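Local coordinates for protein putative xanthine dehydrogenase YAGS fad-binding subunit (Escherichia coli, PDB 5G5G) that probably oxidises aldehydes as the molybdenum-cofactor subunit of a periplasmic aldehyde oxidase, holding a dioxothiomolybdenum centre on a pterin cytosine dinucleotide, at residues Q322-Y327 with R332-R337; A360-I365 with E378-N383; R450-Q455 with T460-M465; A197-N202 with A258-K263. All coordinates share one frame; numbering follows the deposited sequence.

Interaction 1. Residues Q322-Y327 with R332-R337; sequences QSELLY and RHTGLR
Arg332 reaches from its strand into the turn of 322-327 and gathers two backbone carbonyls there, an instance of how a long cationic side chain can fasten a loop through its backbone. Its NH1 and NH2 take Tyr327 O end-on, each at 2.9 Å from that oxygen, and both bonds lie nearly in the guanidinium plane. NH2 has a second acceptor in Ser323 O, 2.8 Å away, which stands somewhat tilted from that plane. None of the three bonds is straight (142-145° at the hydrogen), as expected where donors and acceptors are shared. A bend at chi3 (71°) turns the guanidinium edge toward the carbonyls, and NH1 is also bonded to Gly329 O in the intervening turn.

A side-chain bond adds to these. Thr334 OG1 donates to Glu324 OE2 over 2.8 Å, arriving on the anti side of the carboxylate and 24° out of its plane. The extended glutamate chain delivers that oxygen, and an acetate ion, probably from the crystallisation liquor, lies about 3 Å from the side chain.

Apolar contact is slight. Thr334 CG2 rests 3.8 Å from Glu324 CG and 4.3 Å from Ser323 CB, while the Ser323 hydroxyl is engaged by His304.

The whole lies within the molybdopterin-binding region. Strand 331-340 runs between strands 160-162 and 299-310 of a mixed sheet, and the turn is wedged between that sheet, helix 354-372 and strand 429-441, with Tyr327 against Ile365 and Leu325 against Phe439.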
loop_
_atom_site.group_PDB
_atom_site.type_symbol
_atom_site.label_atom_id
_atom_site.label_comp_id
_atom_site.label_asym_id
_atom_site.label_seq_id
_atom_site.Cartn_x
_atom_site.Cartn_y
_atom_site.Cartn_z
ATOM N N GLN C 322 -6.690 16.736 -19.124
ATOM C CA GLN C 322 -6.128 17.930 -18.521
ATOM C C GLN C 322 -5.452 18.805 -19.537
ATOM O O GLN C 322 -5.407 20.034 -19.369
ATOM C CB GLN C 322 -5.104 17.667 -17.413
ATOM C CG GLN C 322 -3.731 17.213 -17.851
ATOM C CD GLN C 322 -3.725 15.762 -18.282
ATOM O OE1 GLN C 322 -4.047 14.889 -17.471
ATOM N NE2 GLN C 322 -3.310 15.491 -19.514
ATOM N N SER C 323 -4.962 18.193 -20.595
ATOM C CA SER C 323 -4.263 18.958 -21.617
ATOM C C SER C 323 -5.202 19.850 -22.427
ATOM O O SER C 323 -4.723 20.715 -23.208
ATOM C CB SER C 323 -3.476 18.017 -22.533
ATOM O OG SER C 323 -2.529 17.316 -21.765
ATOM N N GLU C 324 -6.507 19.612 -22.309
ATOM C CA GLU C 324 -7.503 20.424 -22.962
ATOM C C GLU C 324 -7.756 21.711 -22.215
ATOM O O GLU C 324 -8.350 22.632 -22.793
ATOM C CB GLU C 324 -8.846 19.683 -23.115
ATOM C CG GLU C 324 -8.651 18.405 -23.965
ATOM C CD GLU C 324 -9.805 17.413 -23.979
ATOM O OE1 GLU C 324 -10.842 17.637 -23.294
ATOM O OE2 GLU C 324 -9.643 16.361 -24.657
ATOM N N LEU C 325 -7.356 21.790 -20.960
ATOM C CA LEU C 325 -7.758 22.917 -20.071
ATOM C C LEU C 325 -6.612 23.598 -19.335
ATOM O O LEU C 325 -6.759 24.748 -18.888
ATOM C CB LEU C 325 -8.745 22.393 -18.988
ATOM C CG LEU C 325 -10.109 22.051 -19.532
ATOM C CD1 LEU C 325 -10.941 21.273 -18.505
ATOM C CD2 LEU C 325 -10.869 23.267 -20.000
ATOM N N LEU C 326 -5.491 22.916 -19.156
ATOM C CA LEU C 326 -4.495 23.443 -18.249
ATOM C C LEU C 326 -3.722 24.629 -18.828
ATOM O O LEU C 326 -3.572 25.606 -18.126
ATOM C CB LEU C 326 -3.544 22.343 -17.760
ATOM C CG LEU C 326 -2.563 22.686 -16.604
ATOM C CD1 LEU C 326 -3.250 23.351 -15.426
ATOM C CD2 LEU C 326 -1.865 21.421 -16.119
ATOM N N TYR C 327 -3.246 24.573 -20.076
ATOM C CA TYR C 327 -2.407 25.641 -20.589
ATOM C C TYR C 327 -3.042 26.292 -21.810
ATOM O O TYR C 327 -3.811 25.661 -22.511
ATOM C CB TYR C 327 -1.006 25.158 -20.920
ATOM C CG TYR C 327 -0.329 24.563 -19.721
ATOM C CD1 TYR C 327 0.043 25.354 -18.687
ATOM C CD2 TYR C 327 -0.078 23.199 -19.652
ATOM C CE1 TYR C 327 0.661 24.829 -17.546
ATOM C CE2 TYR C 327 0.577 22.650 -18.522
ATOM C CZ TYR C 327 0.939 23.470 -17.480
ATOM O OH TYR C 327 1.536 22.978 -16.340
ATOM N N ARG C 332 -4.730 22.949 -31.023
ATOM C CA ARG C 332 -4.751 21.840 -30.075
ATOM C C ARG C 332 -5.324 20.571 -30.667
ATOM O O ARG C 332 -6.244 20.592 -31.493
ATOM C CB ARG C 332 -5.627 22.208 -28.842
ATOM C CG ARG C 332 -5.552 23.675 -28.427
ATOM C CD ARG C 332 -6.452 23.980 -27.231
ATOM N NE ARG C 332 -5.993 23.410 -25.970
ATOM C CZ ARG C 332 -5.264 24.013 -25.026
ATOM N NH1 ARG C 332 -4.881 25.248 -25.175
ATOM N NH2 ARG C 332 -4.972 23.373 -23.907
ATOM N N HIS C 333 -4.776 19.457 -30.236
ATOM C CA HIS C 333 -5.318 18.156 -30.593
ATOM C C HIS C 333 -5.175 17.211 -29.397
ATOM O O HIS C 333 -4.094 17.117 -28.770
ATOM C CB HIS C 333 -4.650 17.628 -31.860
ATOM C CG HIS C 333 -4.768 16.151 -32.035
ATOM N ND1 HIS C 333 -5.854 15.565 -32.633
ATOM C CD2 HIS C 333 -3.948 15.137 -31.670
ATOM C CE1 HIS C 333 -5.711 14.249 -32.637
ATOM N NE2 HIS C 333 -4.576 13.955 -32.025
ATOM N N THR C 334 -6.265 16.522 -29.052
ATOM C CA THR C 334 -6.183 15.500 -28.027
ATOM C C THR C 334 -6.929 14.291 -28.493
ATOM O O THR C 334 -7.898 14.388 -29.233
ATOM C CB THR C 334 -6.741 15.958 -26.652
ATOM O OG1 THR C 334 -7.967 16.659 -26.833
ATOM C CG2 THR C 334 -5.850 16.896 -25.961
ATOM N N GLY C 335 -6.451 13.119 -28.094
ATOM C CA GLY C 335 -7.078 11.893 -28.495
ATOM C C GLY C 335 -6.715 10.719 -27.646
ATOM O O GLY C 335 -5.574 10.597 -27.191
ATOM N N LEU C 336 -7.694 9.837 -27.437
ATOM C CA LEU C 336 -7.471 8.563 -26.759
ATOM C C LEU C 336 -7.456 7.420 -27.745
ATOM O O LEU C 336 -8.183 7.427 -28.756
ATOM C CB LEU C 336 -8.543 8.285 -25.674
ATOM C CG LEU C 336 -8.608 9.255 -24.507
ATOM C CD1 LEU C 336 -9.787 8.888 -23.599
ATOM C CD2 LEU C 336 -7.277 9.279 -23.758
ATOM N N ARG C 337 -6.654 6.405 -27.428
ATOM C CA ARG C 337 -6.578 5.182 -28.217
ATOM C C ARG C 337 -6.691 4.009 -27.242
ATOM O O ARG C 337 -5.911 3.924 -26.284
ATOM C CB ARG C 337 -5.283 5.155 -28.983
ATOM C CG ARG C 337 -5.034 6.412 -29.887
ATOM C CD ARG C 337 -5.868 6.350 -31.077
ATOM N NE ARG C 337 -5.609 7.539 -31.933
ATOM C CZ ARG C 337 -6.236 8.716 -31.848
ATOM N NH1 ARG C 337 -7.227 8.892 -30.992
ATOM N NH2 ARG C 337 -5.940 9.684 -32.740
#

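Interaction 2. Residues A360-I365 with E378-N383; sequences ALEIAI and EFRILN
Glu362 and Arg380 meet in a buried salt bridge that carries most of the polar contact between two successive helices. The arginine approaches side-on and spends both NE and NH2 on one oxygen, each nitrogen 2.8 Å from Glu362 OE1. The two bonds differ in kind: NE is received on the syn lone pair of OE1, whereas NH2 comes from above the carboxylate, whose plane is turned 51° from the guanidinium.

Packing is closest around this pair. Ile365 CG2 sits over the centre of one guanidinium face, 3.5 Å from Arg380 CZ; with CG2 anti to the backbone N, beside the carbonyl carbon, the methyl is carried onto the arginine. The same methyl meets the edge of the Phe379 ring at CD2, 3.8 Å away; Asn383 ND2 lies above one face of this ring and donates to Phe379 O. Beyond these side chains the contact is loose: the axes of 360-365 and 378-382 come no nearer than 12.0 Å, at 106° to each other, and Glu378 is exposed to solvent.

Replacing Arg380 by a leucine would probably leave the buried Glu362 carboxylate without its countercharge and Ile365 CG2 without the flat surface beneath it.

Glu362 also bonds Tyr327 OH through OE2 and Ala437 N through OE1. Such a concentration of donors, with the arginine charge, is likely to favour an ionised carboxylate despite its burial.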
loop_
_atom_site.group_PDB
_atom_site.type_symbol
_atom_site.label_atom_id
_atom_site.label_comp_id
_atom_site.label_asym_id
_atom_site.label_seq_id
_atom_site.Cartn_x
_atom_site.Cartn_y
_atom_site.Cartn_z
ATOM N N ALA C 360 3.071 12.624 -17.524
ATOM C CA ALA C 360 3.640 12.943 -18.838
ATOM C C ALA C 360 3.695 14.457 -19.123
ATOM O O ALA C 360 4.771 14.965 -19.452
ATOM C CB ALA C 360 2.885 12.221 -19.927
ATOM N N LEU C 361 2.545 15.145 -19.087
ATOM C CA LEU C 361 2.494 16.519 -19.491
ATOM C C LEU C 361 3.476 17.409 -18.726
ATOM O O LEU C 361 4.121 18.303 -19.328
ATOM C CB LEU C 361 1.051 17.088 -19.364
ATOM C CG LEU C 361 0.863 18.570 -19.594
ATOM C CD1 LEU C 361 1.225 18.879 -21.060
ATOM C CD2 LEU C 361 -0.579 18.930 -19.306
ATOM N N GLU C 362 3.585 17.189 -17.414
ATOM C CA GLU C 362 4.398 18.070 -16.557
ATOM C C GLU C 362 5.909 17.831 -16.681
ATOM O O GLU C 362 6.694 18.730 -16.409
ATOM C CB GLU C 362 3.899 17.991 -15.102
ATOM C CG GLU C 362 2.483 18.520 -14.989
ATOM C CD GLU C 362 2.378 20.005 -15.364
ATOM O OE1 GLU C 362 3.084 20.821 -14.722
ATOM O OE2 GLU C 362 1.566 20.371 -16.292
ATOM N N ILE C 363 6.301 16.678 -17.214
ATOM C CA ILE C 363 7.716 16.530 -17.692
ATOM C C ILE C 363 7.876 17.275 -19.013
ATOM O O ILE C 363 8.858 17.985 -19.188
ATOM C CB ILE C 363 8.175 15.055 -17.862
ATOM C CG1 ILE C 363 8.076 14.301 -16.541
ATOM C CG2 ILE C 363 9.574 14.999 -18.432
ATOM C CD1 ILE C 363 8.391 12.800 -16.608
ATOM N N ALA C 364 6.959 17.078 -19.958
ATOM C CA ALA C 364 7.017 17.733 -21.269
ATOM C C ALA C 364 7.110 19.239 -21.141
ATOM O O ALA C 364 7.915 19.891 -21.814
ATOM C CB ALA C 364 5.843 17.317 -22.179
ATOM N N ILE C 365 6.339 19.809 -20.206
ATOM C CA ILE C 365 6.384 21.244 -19.986
ATOM C C ILE C 365 7.768 21.647 -19.442
ATOM O O ILE C 365 8.315 22.669 -19.853
ATOM C CB ILE C 365 5.242 21.657 -19.009
ATOM C CG1 ILE C 365 3.839 21.542 -19.683
ATOM C CG2 ILE C 365 5.417 23.081 -18.455
ATOM C CD1 ILE C 365 3.582 22.444 -20.854
ATOM N N GLU C 378 7.816 30.308 -14.193
ATOM C CA GLU C 378 7.432 31.424 -15.058
ATOM C C GLU C 378 6.786 30.971 -16.366
ATOM O O GLU C 378 5.890 31.628 -16.880
ATOM C CB GLU C 378 8.642 32.307 -15.383
ATOM C CG GLU C 378 9.121 33.135 -14.177
ATOM C CD GLU C 378 8.046 34.080 -13.590
ATOM O OE1 GLU C 378 7.123 34.581 -14.290
ATOM O OE2 GLU C 378 8.131 34.323 -12.379
ATOM N N PHE C 379 7.259 29.832 -16.892
ATOM C CA PHE C 379 6.716 29.302 -18.122
ATOM C C PHE C 379 5.249 28.944 -17.994
ATOM O O PHE C 379 4.487 29.204 -18.883
ATOM C CB PHE C 379 7.521 28.066 -18.591
ATOM C CG PHE C 379 7.127 27.572 -19.950
ATOM C CD1 PHE C 379 7.557 28.233 -21.089
ATOM C CD2 PHE C 379 6.351 26.436 -20.088
ATOM C CE1 PHE C 379 7.212 27.786 -22.354
ATOM C CE2 PHE C 379 6.037 25.955 -21.356
ATOM C CZ PHE C 379 6.455 26.623 -22.484
ATOM N N ARG C 380 4.878 28.306 -16.896
ATOM C CA ARG C 380 3.469 27.974 -16.606
ATOM C C ARG C 380 2.653 29.224 -16.368
ATOM O O ARG C 380 1.540 29.329 -16.871
ATOM C CB ARG C 380 3.370 27.004 -15.436
ATOM C CG ARG C 380 3.947 25.641 -15.737
ATOM C CD ARG C 380 3.807 24.732 -14.510
ATOM N NE ARG C 380 4.177 23.348 -14.836
ATOM C CZ ARG C 380 5.434 22.919 -14.952
ATOM N NH1 ARG C 380 6.458 23.734 -14.736
ATOM N NH2 ARG C 380 5.676 21.634 -15.256
ATOM N N ILE C 381 3.209 30.224 -15.692
ATOM C CA ILE C 381 2.474 31.460 -15.442
ATOM C C ILE C 381 2.178 32.140 -16.779
ATOM O O ILE C 381 1.045 32.601 -17.003
ATOM C CB ILE C 381 3.235 32.371 -14.447
ATOM C CG1 ILE C 381 3.201 31.720 -13.049
ATOM C CG2 ILE C 381 2.598 33.771 -14.370
ATOM C CD1 ILE C 381 4.189 32.339 -12.055
ATOM N N LEU C 382 3.204 32.263 -17.643
ATOM C CA LEU C 382 3.038 32.843 -18.956
ATOM C C LEU C 382 1.916 32.207 -19.772
ATOM O O LEU C 382 1.335 32.886 -20.607
ATOM C CB LEU C 382 4.332 32.687 -19.728
ATOM C CG LEU C 382 4.573 33.411 -21.001
ATOM C CD1 LEU C 382 4.808 34.887 -20.645
ATOM C CD2 LEU C 382 5.794 32.819 -21.719
ATOM N N ASN C 383 1.728 30.886 -19.599
ATOM C CA ASN C 383 0.766 30.079 -20.360
ATOM C C ASN C 383 -0.539 29.740 -19.595
ATOM O O ASN C 383 -1.259 28.792 -19.915
ATOM C CB ASN C 383 1.500 28.808 -20.839
ATOM C CG ASN C 383 2.415 29.118 -21.987
ATOM O OD1 ASN C 383 1.935 29.538 -23.027
ATOM N ND2 ASN C 383 3.730 29.064 -21.766
#

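Interaction 3. Residues R450-Q455 with T460-M465; sequences RVHLEQ and TVETDM
Arg450 and His452 converge on a single oxygen, Glu462 OE1, from opposite faces of the carboxylate. Arg450 NE lies 2.7 Å from OE1 and meets it nearly along its C-O direction, in a salt bridge whose guanidinium and carboxylate planes stand 88° apart. The imidazole is turned almost as steeply, and His452 NE2 donates to the same oxygen over 2.9 Å, in its own ring plane but well above that of the carboxylate. Thr567 OG1, bonded to His452 ND1, helps fix the ring's rotation; Arg450 NH1 has a further partner in Glu569.

Farther along the same face, Thr460 OG1 donates to the anti lone pair of Glu454 OE2 at 2.6 Å; the Glu454 carboxylate also forms a salt bridge with Arg565. The opposite face is apolar: Val451 CG2 approaches Val461 CG2 to 4.3 Å, and helices 511-534 and 472-484 pack against these valines.

The backbone explains the alignment. Arg450 with Glu462 and His452 with Thr460 are hydrogen-bonded pairs flanking the non-hydrogen-bonded pair of Val451 and Val461. This is an antiparallel beta hairpin with one polar and one helix-covered face, leading on to Met465, which touches the pterin cytosine dinucleotide.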
loop_
_atom_site.group_PDB
_atom_site.type_symbol
_atom_site.label_atom_id
_atom_site.label_comp_id
_atom_site.label_asym_id
_atom_site.label_seq_id
_atom_site.Cartn_x
_atom_site.Cartn_y
_atom_site.Cartn_z
ATOM N N ARG C 450 -30.630 13.136 6.150
ATOM C CA ARG C 450 -31.683 13.326 7.137
ATOM C C ARG C 450 -30.989 13.876 8.378
ATOM O O ARG C 450 -29.945 13.375 8.776
ATOM C CB ARG C 450 -32.346 11.971 7.417
ATOM C CG ARG C 450 -33.482 12.001 8.391
ATOM C CD ARG C 450 -34.386 10.750 8.276
ATOM N NE ARG C 450 -33.650 9.491 8.258
ATOM C CZ ARG C 450 -33.643 8.538 7.309
ATOM N NH1 ARG C 450 -34.328 8.619 6.165
ATOM N NH2 ARG C 450 -32.920 7.467 7.512
ATOM N N VAL C 451 -31.513 14.964 8.927
ATOM C CA VAL C 451 -30.945 15.594 10.132
ATOM C C VAL C 451 -32.064 15.751 11.155
ATOM O O VAL C 451 -33.156 16.212 10.826
ATOM C CB VAL C 451 -30.323 16.952 9.829
ATOM C CG1 VAL C 451 -29.633 17.538 11.077
ATOM C CG2 VAL C 451 -29.315 16.819 8.710
ATOM N N HIS C 452 -31.791 15.333 12.377
ATOM C CA HIS C 452 -32.773 15.402 13.481
ATOM C C HIS C 452 -32.272 16.304 14.592
ATOM O O HIS C 452 -31.066 16.235 14.958
ATOM C CB HIS C 452 -32.967 14.086 14.143
ATOM C CG HIS C 452 -33.185 12.942 13.218
ATOM N ND1 HIS C 452 -34.446 12.486 12.913
ATOM C CD2 HIS C 452 -32.321 12.121 12.588
ATOM C CE1 HIS C 452 -34.352 11.425 12.132
ATOM N NE2 HIS C 452 -33.075 11.175 11.931
ATOM N N LEU C 453 -33.152 17.149 15.112
ATOM C CA LEU C 453 -32.887 17.846 16.378
ATOM C C LEU C 453 -33.598 17.019 17.436
ATOM O O LEU C 453 -34.848 16.922 17.427
ATOM C CB LEU C 453 -33.420 19.279 16.380
ATOM C CG LEU C 453 -33.249 20.070 17.681
ATOM C CD1 LEU C 453 -31.763 20.265 17.997
ATOM C CD2 LEU C 453 -33.937 21.426 17.630
ATOM N N GLU C 454 -32.806 16.437 18.330
ATOM C CA GLU C 454 -33.306 15.537 19.377
ATOM C C GLU C 454 -33.864 16.350 20.566
ATOM O O GLU C 454 -33.540 17.503 20.735
ATOM C CB GLU C 454 -32.181 14.586 19.849
ATOM C CG GLU C 454 -31.437 13.816 18.739
ATOM C CD GLU C 454 -32.279 12.726 18.066
ATOM O OE1 GLU C 454 -33.407 12.446 18.518
ATOM O OE2 GLU C 454 -31.785 12.127 17.076
ATOM N N GLN C 455 -34.682 15.723 21.398
ATOM C CA GLN C 455 -35.283 16.424 22.561
ATOM C C GLN C 455 -34.258 16.908 23.604
ATOM O O GLN C 455 -34.490 17.911 24.281
ATOM C CB GLN C 455 -36.356 15.551 23.224
ATOM C CG GLN C 455 -37.579 15.323 22.339
ATOM C CD GLN C 455 -38.785 14.825 23.120
ATOM O OE1 GLN C 455 -38.819 13.677 23.548
ATOM N NE2 GLN C 455 -39.773 15.674 23.285
ATOM N N THR C 460 -28.654 14.692 15.146
ATOM C CA THR C 460 -28.287 13.414 14.525
ATOM C C THR C 460 -28.293 13.563 12.998
ATOM O O THR C 460 -29.290 13.988 12.447
ATOM C CB THR C 460 -29.261 12.297 14.936
ATOM O OG1 THR C 460 -29.317 12.233 16.380
ATOM C CG2 THR C 460 -28.826 10.968 14.374
ATOM N N VAL C 461 -27.207 13.237 12.342
ATOM C CA VAL C 461 -27.113 13.280 10.888
ATOM C C VAL C 461 -27.070 11.835 10.379
ATOM O O VAL C 461 -26.286 11.059 10.892
ATOM C CB VAL C 461 -25.852 13.988 10.417
ATOM C CG1 VAL C 461 -25.680 13.883 8.912
ATOM C CG2 VAL C 461 -25.870 15.451 10.870
ATOM N N GLU C 462 -27.941 11.509 9.419
ATOM C CA GLU C 462 -27.893 10.209 8.733
ATOM C C GLU C 462 -27.760 10.421 7.231
ATOM O O GLU C 462 -28.572 11.117 6.630
ATOM C CB GLU C 462 -29.156 9.418 8.979
ATOM C CG GLU C 462 -29.379 9.090 10.467
ATOM C CD GLU C 462 -30.798 8.706 10.835
ATOM O OE1 GLU C 462 -31.773 9.225 10.234
ATOM O OE2 GLU C 462 -30.936 7.932 11.785
ATOM N N THR C 463 -26.792 9.758 6.633
ATOM C CA THR C 463 -26.670 9.724 5.174
ATOM C C THR C 463 -25.856 8.484 4.764
ATOM O O THR C 463 -25.015 8.024 5.524
ATOM C CB THR C 463 -26.054 11.041 4.662
ATOM O OG1 THR C 463 -25.908 10.987 3.244
ATOM C CG2 THR C 463 -24.690 11.341 5.352
ATOM N N ASP C 464 -26.070 7.958 3.574
ATOM C CA ASP C 464 -25.301 6.780 3.165
ATOM C C ASP C 464 -23.865 7.105 2.668
ATOM O O ASP C 464 -23.117 6.216 2.211
ATOM C CB ASP C 464 -26.057 5.952 2.121
ATOM C CG ASP C 464 -25.917 6.468 0.686
ATOM O OD1 ASP C 464 -25.331 7.574 0.455
ATOM O OD2 ASP C 464 -26.437 5.786 -0.244
ATOM N N MET C 465 -23.492 8.369 2.742
ATOM C CA MET C 465 -22.102 8.750 2.476
ATOM C C MET C 465 -21.108 7.926 3.266
ATOM O O MET C 465 -21.402 7.517 4.385
ATOM C CB MET C 465 -21.913 10.227 2.812
ATOM C CG MET C 465 -20.540 10.750 2.518
ATOM S SD MET C 465 -20.097 10.614 0.767
ATOM C CE MET C 465 -18.437 11.158 0.887
#

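Interaction 4. Residues A197-N202 with A258-K263; sequences AVWDGN and AARAVK
Trp199 lies against Arg260 where helix 250-262 packs on a mixed beta sheet, a compact case of alpha/beta layering in which alanines on both elements probably allow the close approach. The aliphatic root of the arginine provides a CH-pi contact: Arg260 CB stands 3.7 Å from the centroid of the Trp199 five-membered ring, 24° off its normal and shifted toward NE1. Farther out, Arg260 CD passes over the CZ2 side of the indole as the two side chains cross, and the guanidinium, nearly parallel to the ring, has NH1 4.2 Å from Trp199 CH2 in an oblique approach. Ala259 takes the edge instead, its CB 3.7 Å from CD1 of Trp199. The same Ala259 methyl also meets Ala197 CB at 3.8 Å.

Several features position this shell. With chi1 at -64°, the indole is swung beside the backbone N of Trp199, and its NE1 is bonded to Ala256 O, one turn earlier on the helix. The axes of 197-200 and 258-262 approach to 7.6 Å, crossing at -47°. Leu204 of the next strand also touches the indole, while Ala258 on the helix meets strands 77-82 and 111-117.

A serine in place of Trp199 would probably open a gap beside Ala259 and leave Ala256 O without its indole donor.

A water accepts from Trp199 N at 2.9 Å and gives a weak bond to Ala259 O, 3.5 Å away.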
loop_
_atom_site.group_PDB
_atom_site.type_symbol
_atom_site.label_atom_id
_atom_site.label_comp_id
_atom_site.label_asym_id
_atom_site.label_seq_id
_atom_site.Cartn_x
_atom_site.Cartn_y
_atom_site.Cartn_z
ATOM N N ALA C 197 -22.397 -11.725 4.515
ATOM C CA ALA C 197 -23.816 -11.752 4.114
ATOM C C ALA C 197 -24.647 -12.527 5.087
ATOM O O ALA C 197 -24.228 -13.588 5.535
ATOM C CB ALA C 197 -23.968 -12.332 2.744
ATOM N N VAL C 198 -25.847 -12.040 5.363
ATOM C CA VAL C 198 -26.899 -12.750 6.114
ATOM C C VAL C 198 -28.182 -12.584 5.311
ATOM O O VAL C 198 -28.589 -11.430 4.958
ATOM C CB VAL C 198 -27.162 -12.131 7.526
ATOM C CG1 VAL C 198 -28.333 -12.757 8.273
ATOM C CG2 VAL C 198 -25.938 -12.184 8.390
ATOM N N TRP C 199 -28.839 -13.704 5.047
ATOM C CA TRP C 199 -30.217 -13.683 4.505
ATOM C C TRP C 199 -31.243 -13.964 5.585
ATOM O O TRP C 199 -31.028 -14.829 6.440
ATOM C CB TRP C 199 -30.414 -14.683 3.387
ATOM C CG TRP C 199 -29.603 -14.457 2.154
ATOM C CD1 TRP C 199 -28.281 -14.765 1.991
ATOM C CD2 TRP C 199 -30.026 -13.858 0.930
ATOM N NE1 TRP C 199 -27.858 -14.382 0.736
ATOM C CE2 TRP C 199 -28.925 -13.871 0.054
ATOM C CE3 TRP C 199 -31.259 -13.357 0.456
ATOM C CZ2 TRP C 199 -28.994 -13.355 -1.224
ATOM C CZ3 TRP C 199 -31.312 -12.838 -0.813
ATOM C CH2 TRP C 199 -30.207 -12.852 -1.641
ATOM N N ASP C 200 -32.373 -13.240 5.513
ATOM C CA ASP C 200 -33.529 -13.540 6.324
ATOM C C ASP C 200 -34.658 -13.680 5.321
ATOM O O ASP C 200 -35.154 -12.690 4.766
ATOM C CB ASP C 200 -33.792 -12.449 7.350
ATOM C CG ASP C 200 -35.019 -12.757 8.248
ATOM O OD1 ASP C 200 -35.487 -13.932 8.326
ATOM O OD2 ASP C 200 -35.504 -11.806 8.898
ATOM N N GLY C 201 -34.988 -14.928 5.011
ATOM C CA GLY C 201 -35.823 -15.205 3.863
ATOM C C GLY C 201 -35.219 -14.582 2.621
ATOM O O GLY C 201 -34.029 -14.779 2.326
ATOM N N ASN C 202 -36.005 -13.795 1.902
ATOM C CA ASN C 202 -35.493 -13.172 0.687
ATOM C C ASN C 202 -34.836 -11.775 0.902
ATOM O O ASN C 202 -34.572 -11.088 -0.067
ATOM C CB ASN C 202 -36.574 -13.131 -0.395
ATOM C CG ASN C 202 -37.048 -14.527 -0.817
ATOM O OD1 ASN C 202 -36.368 -15.557 -0.597
ATOM N ND2 ASN C 202 -38.243 -14.578 -1.417
ATOM N N ALA C 258 -23.068 -17.542 -1.280
ATOM C CA ALA C 258 -22.771 -18.573 -0.304
ATOM C C ALA C 258 -23.757 -18.631 0.849
ATOM O O ALA C 258 -24.218 -19.721 1.244
ATOM C CB ALA C 258 -21.341 -18.399 0.231
ATOM N N ALA C 259 -24.091 -17.474 1.391
ATOM C CA ALA C 259 -24.961 -17.438 2.560
ATOM C C ALA C 259 -26.357 -17.905 2.201
ATOM O O ALA C 259 -27.016 -18.514 2.995
ATOM C CB ALA C 259 -24.998 -16.000 3.132
ATOM N N ARG C 260 -26.784 -17.655 0.982
ATOM C CA ARG C 260 -28.087 -18.134 0.551
ATOM C C ARG C 260 -28.083 -19.689 0.371
ATOM O O ARG C 260 -28.990 -20.402 0.831
ATOM C CB ARG C 260 -28.509 -17.417 -0.728
ATOM C CG ARG C 260 -29.904 -17.832 -1.139
ATOM C CD ARG C 260 -30.444 -16.964 -2.236
ATOM N NE ARG C 260 -29.609 -17.069 -3.421
ATOM C CZ ARG C 260 -29.818 -16.398 -4.561
ATOM N NH1 ARG C 260 -30.901 -15.576 -4.740
ATOM N NH2 ARG C 260 -28.960 -16.589 -5.542
ATOM N N ALA C 261 -27.023 -20.206 -0.235
ATOM C CA ALA C 261 -26.881 -21.672 -0.398
ATOM C C ALA C 261 -26.801 -22.461 0.914
ATOM O O ALA C 261 -27.415 -23.502 1.027
ATOM C CB ALA C 261 -25.671 -21.971 -1.239
ATOM N N VAL C 262 -26.012 -22.018 1.892
ATOM C CA VAL C 262 -25.847 -22.760 3.141
ATOM C C VAL C 262 -26.802 -22.347 4.243
ATOM O O VAL C 262 -26.786 -22.982 5.302
ATOM C CB VAL C 262 -24.391 -22.774 3.683
ATOM C CG1 VAL C 262 -23.478 -23.378 2.626
ATOM C CG2 VAL C 262 -23.899 -21.379 4.121
ATOM N N LYS C 263 -27.669 -21.375 3.973
ATOM C CA LYS C 263 -28.712 -20.946 4.926
ATOM C C LYS C 263 -28.109 -20.540 6.268
ATOM O O LYS C 263 -28.586 -20.889 7.349
ATOM C CB LYS C 263 -29.799 -22.038 5.032
ATOM C CG LYS C 263 -30.615 -22.150 3.750
ATOM C CD LYS C 263 -31.559 -23.346 3.748
ATOM C CE LYS C 263 -32.532 -23.287 2.563
ATOM N NZ LYS C 263 -33.525 -24.373 2.728
HETATM O O HOH W 1 -27.798 -16.358 5.583
#

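In the fold
Interactions 1 and 2 are buried and belong together: they touch where Tyr327 of the loop meets helix 354-372, which follows strand 331-340 in the chain. In both, an arginine supplies the main polar grip, on backbone carbonyls in one and on a carboxylate in the other. Interactions 3 and 4 are only partly buried and stand apart, their centres 31 Å from each other. The hairpin of interaction 3, in the second molybdopterin cofactor-binding domain, combines backbone pairing with a charged cluster; interaction 4 has no direct hydrogen bond between its segments and relies on apolar, CH-pi and water-mediated contact, with an exposed arginine at its margin.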